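Local coordinates for protein CofB (Escherichia coli, PDB 5AX6) that serves as a minor pilin of the CFA/III type IVb pilus of enterotoxigenic bacteria, forms a homotrimer and probably takes part in pilus assembly, at residues W193-T196 against K201-T204; S16-I21 against L225-N230. One frame throughout, in Å; residues are numbered along the deposited sequence. Where two conformers were deposited one is given.

Contact 1 (W193-T196 against K201-T204); sequences WRLT and KPLT
The backbones of T196 and L203 come within 5.6 Å between their CA atoms and are joined by one hydrogen bond, L203 N to T196 O at 2.8 Å, bent to 149° at the hydrogen. The donor stands 25° off the carbonyl plane of T196. The same oxygen takes a CA-H...O contact from P202, whose CA lies 3.3 Å from T196 O, and the CB of L203 rests against it at 3.6 Å, so neighbouring residues of 201-204 close round one carbonyl. Strands 194-198 and 201-202 form a tight antiparallel beta hairpin at one margin of the pilin-domain sheet, with 201-202 outermost within this chain. L195 reaches over with CD1, which meets the proline ring at P202 CB (3.9 Å) and CG (4.0 Å), the two side chains crossing obliquely. T196 and L203 instead run alongside each other in the same direction, touching through T196 CG2 and L203 CD2 at 3.9 Å. With chi1 of -67°, T196 sets this methyl beside its own carbonyl carbon and OG1 beside its backbone N; the hydroxyl is hydrogen-bonded to E184 OE1 on strand 179-185. Outside the two segments, E184 OE2 of that carboxylate forms a salt bridge with R194 NH2.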
loop_
_atom_site.group_PDB
_atom_site.type_symbol
_atom_site.label_atom_id
_atom_site.label_comp_id
_atom_site.label_asym_id
_atom_site.label_seq_id
_atom_site.Cartn_x
_atom_site.Cartn_y
_atom_site.Cartn_z
ATOM N N TRP A 193 27.181 19.447 -42.347
ATOM C CA TRP A 193 26.097 20.160 -41.668
ATOM C C TRP A 193 26.564 21.418 -40.944
ATOM O O TRP A 193 27.605 21.413 -40.298
ATOM C CB TRP A 193 25.417 19.240 -40.645
ATOM C CG TRP A 193 24.626 18.127 -41.241
ATOM C CD1 TRP A 193 24.896 16.783 -41.157
ATOM C CD2 TRP A 193 23.420 18.250 -42.003
ATOM N NE1 TRP A 193 23.923 16.067 -41.818
ATOM C CE2 TRP A 193 23.007 16.945 -42.347
ATOM C CE3 TRP A 193 22.648 19.337 -42.428
ATOM C CZ2 TRP A 193 21.863 16.700 -43.105
ATOM C CZ3 TRP A 193 21.508 19.092 -43.171
ATOM C CH2 TRP A 193 21.125 17.783 -43.504
ATOM N N ARG A 194 25.773 22.484 -41.032
ATOM C CA ARG A 194 26.032 23.700 -40.267
ATOM C C ARG A 194 24.709 24.384 -39.957
ATOM O O ARG A 194 23.706 24.136 -40.626
ATOM C CB ARG A 194 26.947 24.656 -41.040
ATOM C CG ARG A 194 26.290 25.167 -42.317
ATOM C CD ARG A 194 27.057 26.314 -42.988
ATOM N NE ARG A 194 26.438 26.619 -44.275
ATOM C CZ ARG A 194 26.707 25.963 -45.401
ATOM N NH1 ARG A 194 27.617 24.991 -45.409
ATOM N NH2 ARG A 194 26.074 26.287 -46.521
ATOM N N LEU A 195 24.698 25.238 -38.942
ATOM C CA LEU A 195 23.489 25.985 -38.616
ATOM C C LEU A 195 23.099 26.903 -39.774
ATOM O O LEU A 195 23.931 27.620 -40.322
ATOM C CB LEU A 195 23.685 26.798 -37.337
ATOM C CG LEU A 195 23.945 25.984 -36.073
ATOM C CD1 LEU A 195 24.289 26.908 -34.917
ATOM C CD2 LEU A 195 22.711 25.149 -35.739
ATOM N N THR A 196 21.838 26.851 -40.162
ATOM C CA THR A 196 21.309 27.829 -41.097
ATOM C C THR A 196 21.268 29.175 -40.382
ATOM O O THR A 196 20.933 29.231 -39.200
ATOM C CB THR A 196 19.911 27.423 -41.591
ATOM O OG1 THR A 196 20.024 26.239 -42.393
ATOM C CG2 THR A 196 19.272 28.546 -42.417
ATOM N N LYS A 201 22.578 35.076 -37.795
ATOM C CA LYS A 201 21.908 34.580 -36.600
ATOM C C LYS A 201 21.332 33.193 -36.855
ATOM O O LYS A 201 20.465 33.040 -37.712
ATOM C CB LYS A 201 20.791 35.535 -36.169
ATOM C CG LYS A 201 20.164 35.176 -34.829
ATOM C CD LYS A 201 18.877 35.966 -34.581
ATOM C CE LYS A 201 18.164 35.473 -33.324
ATOM N NZ LYS A 201 16.868 36.174 -33.101
ATOM N N PRO A 202 21.818 32.179 -36.115
ATOM C CA PRO A 202 21.335 30.808 -36.324
ATOM C C PRO A 202 19.819 30.743 -36.245
ATOM O O PRO A 202 19.218 31.383 -35.385
ATOM C CB PRO A 202 21.996 30.022 -35.184
ATOM C CG PRO A 202 23.265 30.775 -34.921
ATOM C CD PRO A 202 22.894 32.235 -35.108
ATOM N N LEU A 203 19.224 29.974 -37.149
ATOM C CA LEU A 203 17.778 29.942 -37.331
ATOM C C LEU A 203 17.125 28.812 -36.542
ATOM O O LEU A 203 17.348 27.630 -36.827
ATOM C CB LEU A 203 17.448 29.798 -38.819
ATOM C CG LEU A 203 15.972 29.721 -39.226
ATOM C CD1 LEU A 203 15.244 31.019 -38.909
ATOM C CD2 LEU A 203 15.841 29.386 -40.707
ATOM N N THR A 204 16.324 29.178 -35.550
ATOM C CA THR A 204 15.559 28.191 -34.782
ATOM C C THR A 204 14.252 27.963 -35.487
ATOM O O THR A 204 13.827 28.800 -36.286
ATOM C CB THR A 204 15.284 28.652 -33.354
ATOM O OG1 THR A 204 14.449 29.814 -33.394
ATOM C CG2 THR A 204 16.582 28.973 -32.640
#

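Contact 2 (S16-I21 against L225-N230)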
loop_
_atom_site.group_PDB
_atom_site.type_symbol
_atom_site.label_atom_id
_atom_site.label_comp_id
_atom_site.label_asym_id
_atom_site.label_seq_id
_atom_site.Cartn_x
_atom_site.Cartn_y
_atom_site.Cartn_z
ATOM N N SER A 16 11.212 7.173 -30.843
ATOM C CA SER A 16 11.592 5.973 -30.106
ATOM C C SER A 16 13.101 5.778 -30.115
ATOM O O SER A 16 13.686 5.421 -29.087
ATOM C CB SER A 16 10.920 4.728 -30.676
ATOM O OG SER A 16 11.223 3.612 -29.857
ATOM N N GLU A 17 13.720 6.004 -31.269
ATOM C CA GLU A 17 15.168 5.915 -31.406
ATOM C C GLU A 17 15.828 6.946 -30.498
ATOM O O GLU A 17 16.733 6.635 -29.725
ATOM C CB GLU A 17 15.598 6.148 -32.863
ATOM C CG GLU A 17 15.125 5.099 -33.867
ATOM C CD GLU A 17 15.987 3.842 -33.874
ATOM O OE1 GLU A 17 16.997 3.805 -34.620
ATOM O OE2 GLU A 17 15.649 2.885 -33.141
ATOM N N ILE A 18 15.364 8.182 -30.615
ATOM C CA ILE A 18 15.896 9.297 -29.828
ATOM C C ILE A 18 15.787 9.025 -28.327
ATOM O O ILE A 18 16.772 9.148 -27.603
ATOM C CB ILE A 18 15.169 10.603 -30.210
ATOM C CG1 ILE A 18 15.667 11.087 -31.582
ATOM C CG2 ILE A 18 15.354 11.671 -29.147
ATOM C CD1 ILE A 18 14.765 12.142 -32.214
ATOM N N ALA A 19 14.607 8.617 -27.862
ATOM C CA ALA A 19 14.405 8.389 -26.432
ATOM C C ALA A 19 15.317 7.284 -25.912
ATOM O O ALA A 19 15.832 7.359 -24.791
ATOM C CB ALA A 19 12.938 8.034 -26.139
ATOM N N GLY A 20 15.504 6.247 -26.720
ATOM C CA GLY A 20 16.362 5.142 -26.325
ATOM C C GLY A 20 17.823 5.530 -26.210
ATOM O O GLY A 20 18.504 5.147 -25.250
ATOM N N ILE A 21 18.317 6.301 -27.178
ATOM C CA ILE A 21 19.698 6.743 -27.126
ATOM C C ILE A 21 19.876 7.651 -25.895
ATOM O O ILE A 21 20.845 7.545 -25.163
ATOM C CB ILE A 21 20.111 7.504 -28.404
ATOM C CG1 ILE A 21 20.120 6.572 -29.626
ATOM C CG2 ILE A 21 21.468 8.137 -28.224
ATOM C CD1 ILE A 21 21.200 5.509 -29.557
ATOM N N LEU A 225 17.514 18.332 -33.585
ATOM C CA LEU A 225 16.697 18.238 -32.387
ATOM C C LEU A 225 17.607 18.054 -31.187
ATOM O O LEU A 225 18.407 17.113 -31.165
ATOM C CB LEU A 225 15.711 17.065 -32.471
ATOM C CG LEU A 225 14.810 16.943 -33.696
ATOM C CD1 LEU A 225 13.989 15.655 -33.608
ATOM C CD2 LEU A 225 13.891 18.147 -33.776
ATOM N N SER A 226 17.494 18.942 -30.197
ATOM C CA SER A 226 18.342 18.879 -29.006
ATOM C C SER A 226 17.567 18.342 -27.815
ATOM O O SER A 226 16.482 18.834 -27.516
ATOM C CB SER A 226 18.901 20.263 -28.649
ATOM O OG SER A 226 19.697 20.778 -29.700
ATOM N N ILE A 227 18.135 17.349 -27.140
ATOM C CA ILE A 227 17.524 16.785 -25.933
ATOM C C ILE A 227 18.444 16.961 -24.736
ATOM O O ILE A 227 19.643 16.687 -24.822
ATOM C CB ILE A 227 17.223 15.284 -26.073
ATOM C CG1 ILE A 227 16.575 14.971 -27.425
ATOM C CG2 ILE A 227 16.398 14.800 -24.870
ATOM C CD1 ILE A 227 15.111 15.351 -27.525
ATOM N N ASP A 228 17.885 17.416 -23.620
ATOM C CA ASP A 228 18.619 17.479 -22.356
ATOM C C ASP A 228 18.465 16.137 -21.650
ATOM O O ASP A 228 17.383 15.837 -21.162
ATOM C CB ASP A 228 18.065 18.622 -21.480
ATOM C CG ASP A 228 18.778 18.758 -20.142
ATOM O OD1 ASP A 228 19.635 17.908 -19.799
ATOM O OD2 ASP A 228 18.458 19.728 -19.416
ATOM N N PRO A 229 19.535 15.318 -21.594
ATOM C CA PRO A 229 19.343 13.983 -21.005
ATOM C C PRO A 229 19.040 14.026 -19.518
ATOM O O PRO A 229 18.604 13.013 -18.968
ATOM C CB PRO A 229 20.694 13.294 -21.252
ATOM C CG PRO A 229 21.674 14.434 -21.292
ATOM C CD PRO A 229 20.937 15.547 -21.985
ATOM N N ASN A 230 19.289 15.156 -18.857
ATOM C CA ASN A 230 18.992 15.236 -17.425
ATOM C C ASN A 230 17.580 15.720 -17.101
ATOM O O ASN A 230 17.139 15.647 -15.954
ATOM C CB ASN A 230 20.011 16.140 -16.731
ATOM C CG ASN A 230 21.412 15.563 -16.795
ATOM O OD1 ASN A 230 21.601 14.373 -16.585
ATOM N ND2 ASN A 230 22.390 16.394 -17.131
#
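I18 projects from helix 4-25 toward strand 220-227 and divides its side chain between L225 and I227. From CB the first branch, CG2, goes to I227, where it meets CG1 at 3.9 Å and CD1 at 4.0 Å. The other branch leaves through CG1, which serves as a spacer, and ends in CD1, 3.9 Å from CD1 of L225. The fork at CB parts the two methyls; with chi1 at -75° CG2 is anti to the backbone N, and a nearly extended chi2 (165°) carries CD1 away from the main chain. Packing of an N-terminal helix against an antiparallel sheet is the hallmark of the pilin fold, and this contact lies in that buried helix-sheet interface. I18 and L225 meet at about a right angle, methyl to methyl, whereas I18 and I227 pass each other aslant. F144 of the adjoining strand 139-148 also touches I18 and I227, and V22, one helical turn further on, packs on I227. Where the strand gives way to loop, D228 OD1 accepts a hydrogen bond from the backbone N of N230 at 2.9 Å, an Asx turn in which the donor approaches from above the carboxylate plane.

How the contacts relate
From the N terminus the chain runs through helix 4-25, which supplies the first half of contact 2, and contact 2 closes 203 residues later, when strand 220-227 packs against that helix. Contact 1 is nested inside this long loop: 193-196 and 201-204 close a short hairpin with four residues between them. Both contacts reach the same antiparallel sheet of the pilin domain. Contact 1 adds the strand at its margin, whereas contact 2 fastens the N-terminal helix to a strand in its interior, with strand 179-185 lying between 220-227 and the hairpin. Their centres are about 20 Å apart, and their nearest atoms, about 8 Å apart, do not touch.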